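PDB 2WAM: PAC2 family protein from Mycobacterium tuberculosis, which is of unknown function but belongs to the PAC2 family and represents a duplicated gene family in actinobacteria. Local coordinates for residues A[86-94]-A[268-276]. Numbering follows the deposited sequence.
Sequences AAHLKAALD and QLPLAVLAE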
loop_
_atom_site.group_PDB
_atom_site.type_symbol
_atom_site.label_atom_id
_atom_site.label_comp_id
_atom_site.label_asym_id
_atom_site.label_seq_id
_atom_site.Cartn_x
_atom_site.Cartn_y
_atom_site.Cartn_z
ATOM N N ALA A 86 -27.535 -5.492 -21.210
ATOM C CA ALA A 86 -26.119 -5.818 -21.096
ATOM C C ALA A 86 -25.876 -7.288 -21.428
ATOM O O ALA A 86 -24.896 -7.640 -22.094
ATOM C CB ALA A 86 -25.623 -5.495 -19.717
ATOM N N ALA A 87 -26.783 -8.148 -20.977
ATOM C CA ALA A 87 -26.627 -9.585 -21.179
ATOM C C ALA A 87 -26.734 -9.913 -22.654
ATOM O O ALA A 87 -26.050 -10.807 -23.155
ATOM C CB ALA A 87 -27.675 -10.373 -20.376
ATOM N N HIS A 88 -27.598 -9.181 -23.349
ATOM C CA HIS A 88 -27.818 -9.460 -24.755
ATOM C C HIS A 88 -26.628 -9.080 -25.605
ATOM O O HIS A 88 -26.181 -9.865 -26.435
ATOM C CB HIS A 88 -29.074 -8.796 -25.303
ATOM C CG HIS A 88 -29.295 -9.095 -26.748
ATOM N ND1 HIS A 88 -29.649 -10.349 -27.198
ATOM C CD2 HIS A 88 -29.145 -8.323 -27.852
ATOM C CE1 HIS A 88 -29.732 -10.327 -28.516
ATOM N NE2 HIS A 88 -29.430 -9.111 -28.936
ATOM N N LEU A 89 -26.117 -7.872 -25.405
ATOM C CA LEU A 89 -24.895 -7.459 -26.079
ATOM C C LEU A 89 -23.776 -8.491 -25.886
ATOM O O LEU A 89 -23.179 -8.947 -26.851
ATOM C CB LEU A 89 -24.438 -6.078 -25.597
ATOM C CG LEU A 89 -25.334 -4.885 -25.927
ATOM C CD1 LEU A 89 -24.792 -3.603 -25.282
ATOM C CD2 LEU A 89 -25.469 -4.726 -27.424
ATOM N N LYS A 90 -23.492 -8.859 -24.642
ATOM C CA LYS A 90 -22.417 -9.809 -24.377
ATOM C C LYS A 90 -22.647 -11.190 -25.019
ATOM O O LYS A 90 -21.695 -11.870 -25.385
ATOM C CB LYS A 90 -22.185 -9.945 -22.877
ATOM C CG LYS A 90 -21.789 -8.648 -22.198
ATOM C CD LYS A 90 -22.179 -8.641 -20.714
ATOM C CE LYS A 90 -21.312 -9.585 -19.912
ATOM N NZ LYS A 90 -21.976 -9.994 -18.649
ATOM N N ALA A 91 -23.906 -11.584 -25.167
ATOM C CA ALA A 91 -24.267 -12.894 -25.713
ATOM C C ALA A 91 -24.303 -12.928 -27.246
ATOM O O ALA A 91 -24.042 -13.951 -27.861
ATOM C CB ALA A 91 -25.620 -13.326 -25.153
ATOM N N ALA A 92 -24.636 -11.796 -27.851
ATOM C CA ALA A 92 -24.877 -11.728 -29.277
ATOM C C ALA A 92 -23.665 -11.253 -30.090
ATOM O O ALA A 92 -23.577 -11.521 -31.284
ATOM C CB ALA A 92 -26.098 -10.843 -29.556
ATOM N N LEU A 93 -22.728 -10.568 -29.439
ATOM C CA LEU A 93 -21.543 -10.029 -30.114
ATOM C C LEU A 93 -20.231 -10.552 -29.542
ATOM O O LEU A 93 -20.183 -10.990 -28.392
ATOM C CB LEU A 93 -21.562 -8.514 -30.043
ATOM C CG LEU A 93 -22.676 -7.868 -30.864
ATOM C CD1 LEU A 93 -22.778 -6.418 -30.497
ATOM C CD2 LEU A 93 -22.450 -8.045 -32.379
ATOM N N ASP A 94 -19.172 -10.520 -30.349
ATOM C CA ASP A 94 -17.840 -10.913 -29.882
ATOM C C ASP A 94 -17.417 -10.038 -28.707
ATOM O O ASP A 94 -17.382 -8.816 -28.817
ATOM C CB ASP A 94 -16.808 -10.805 -31.011
ATOM C CG ASP A 94 -16.850 -11.996 -31.974
ATOM O OD1 ASP A 94 -17.628 -12.946 -31.720
ATOM O OD2 ASP A 94 -16.101 -11.980 -32.990
ATOM N N GLN A 268 -24.290 -1.201 -35.358
ATOM C CA GLN A 268 -25.220 -2.179 -35.876
ATOM C C GLN A 268 -25.323 -3.296 -34.852
ATOM O O GLN A 268 -24.387 -4.071 -34.661
ATOM C CB GLN A 268 -24.772 -2.689 -37.247
ATOM C CG GLN A 268 -24.711 -1.593 -38.284
ATOM C CD GLN A 268 -24.818 -2.107 -39.706
ATOM O OE1 GLN A 268 -25.244 -3.239 -39.948
ATOM N NE2 GLN A 268 -24.436 -1.269 -40.660
ATOM N N LEU A 269 -26.466 -3.359 -34.178
ATOM C CA LEU A 269 -26.653 -4.312 -33.098
ATOM C C LEU A 269 -27.676 -5.377 -33.492
ATOM O O LEU A 269 -28.790 -5.041 -33.894
ATOM C CB LEU A 269 -27.061 -3.571 -31.821
ATOM C CG LEU A 269 -26.097 -2.471 -31.332
ATOM C CD1 LEU A 269 -26.630 -1.713 -30.109
ATOM C CD2 LEU A 269 -24.727 -3.060 -31.034
ATOM N N PRO A 270 -27.285 -6.667 -33.409
ATOM C CA PRO A 270 -28.180 -7.770 -33.795
ATOM C C PRO A 270 -29.199 -8.051 -32.707
ATOM O O PRO A 270 -28.893 -8.755 -31.752
ATOM C CB PRO A 270 -27.232 -8.964 -33.943
ATOM C CG PRO A 270 -26.071 -8.643 -33.057
ATOM C CD PRO A 270 -25.946 -7.144 -33.011
ATOM N N LEU A 271 -30.410 -7.534 -32.873
ATOM C CA LEU A 271 -31.395 -7.531 -31.801
ATOM C C LEU A 271 -32.480 -8.577 -31.965
ATOM O O LEU A 271 -33.370 -8.665 -31.124
ATOM C CB LEU A 271 -32.033 -6.141 -31.672
ATOM C CG LEU A 271 -31.074 -5.005 -31.307
ATOM C CD1 LEU A 271 -31.850 -3.769 -30.906
ATOM C CD2 LEU A 271 -30.127 -5.440 -30.192
ATOM N N ALA A 272 -32.398 -9.370 -33.033
ATOM C CA ALA A 272 -33.463 -10.316 -33.385
ATOM C C ALA A 272 -33.923 -11.215 -32.232
ATOM O O ALA A 272 -35.116 -11.319 -31.957
ATOM C CB ALA A 272 -33.057 -11.164 -34.596
ATOM N N VAL A 273 -32.976 -11.862 -31.564
ATOM C CA VAL A 273 -33.308 -12.807 -30.508
ATOM C C VAL A 273 -33.967 -12.106 -29.306
ATOM O O VAL A 273 -34.859 -12.641 -28.654
ATOM C CB VAL A 273 -32.051 -13.621 -30.094
ATOM C CG1 VAL A 273 -32.324 -14.465 -28.856
ATOM C CG2 VAL A 273 -31.592 -14.491 -31.264
ATOM N N LEU A 274 -33.534 -10.888 -29.036
ATOM C CA LEU A 274 -34.080 -10.116 -27.933
ATOM C C LEU A 274 -35.490 -9.644 -28.270
ATOM O O LEU A 274 -36.357 -9.580 -27.404
ATOM C CB LEU A 274 -33.162 -8.923 -27.646
ATOM C CG LEU A 274 -33.589 -7.887 -26.618
ATOM C CD1 LEU A 274 -33.550 -8.486 -25.227
ATOM C CD2 LEU A 274 -32.683 -6.657 -26.720
ATOM N N ALA A 275 -35.710 -9.316 -29.538
ATOM C CA ALA A 275 -37.023 -8.880 -30.006
ATOM C C ALA A 275 -38.020 -10.022 -29.888
ATOM O O ALA A 275 -39.181 -9.824 -29.496
ATOM C CB ALA A 275 -36.937 -8.404 -31.438
ATOM N N GLU A 276 -37.547 -11.218 -30.225
ATOM C CA GLU A 276 -38.341 -12.428 -30.088
ATOM C C GLU A 276 -38.775 -12.591 -28.642
ATOM O O GLU A 276 -39.949 -12.832 -28.356
ATOM C CB GLU A 276 -37.546 -13.651 -30.542
ATOM C CG GLU A 276 -38.379 -14.907 -30.670
ATOM C CD GLU A 276 -39.332 -14.868 -31.859
ATOM O OE1 GLU A 276 -39.940 -15.922 -32.161
ATOM O OE2 GLU A 276 -39.470 -13.797 -32.494
#
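The last turns of helix 81-92 pack against the loop that leads from helix 251-265 into helix 272-289, and against the first turn of the latter, with His88 at the junction. Its imidazole donates a hydrogen bond from NE2 to the backbone O of Pro270 at 2.9 Å. The N-H...O angle of 159° and an acceptor near the ring plane are evidence for a well-directed bond. CG stands anti to the backbone N (chi1 -180°), which sends the ring out from its own helix into the angle between loop and helix. There the ring is sandwiched: Leu274 CB sits 3.8 Å from its centroid, 7° off the normal, a CH-pi contact, while Ala92 CB, one helical turn on, lies against the opposite face near the rim. Leu271 CD2 is in van der Waals contact with His88 CD2 at 3.8 Å.

Beyond the ring, the contact is aliphatic. Leu93, the first residue to leave helical geometry, lays CD2 against Pro270 CD (3.7 Å), and its other branch, CD1, approaches Leu269 CD2 (3.9 Å). That same Leu269 methyl also meets Leu89 CD2 at 4.0 Å. Phe144 of strand 143-148 touches both Leu93 and Leu269, tying this layer to the main sheet. At this partly buried site the bond to Pro270 O thus anchors the NE2 edge, Leu274 CB and Ala92 CB limit rotation of the ring, and donation by NE2 requires a proton on that nitrogen.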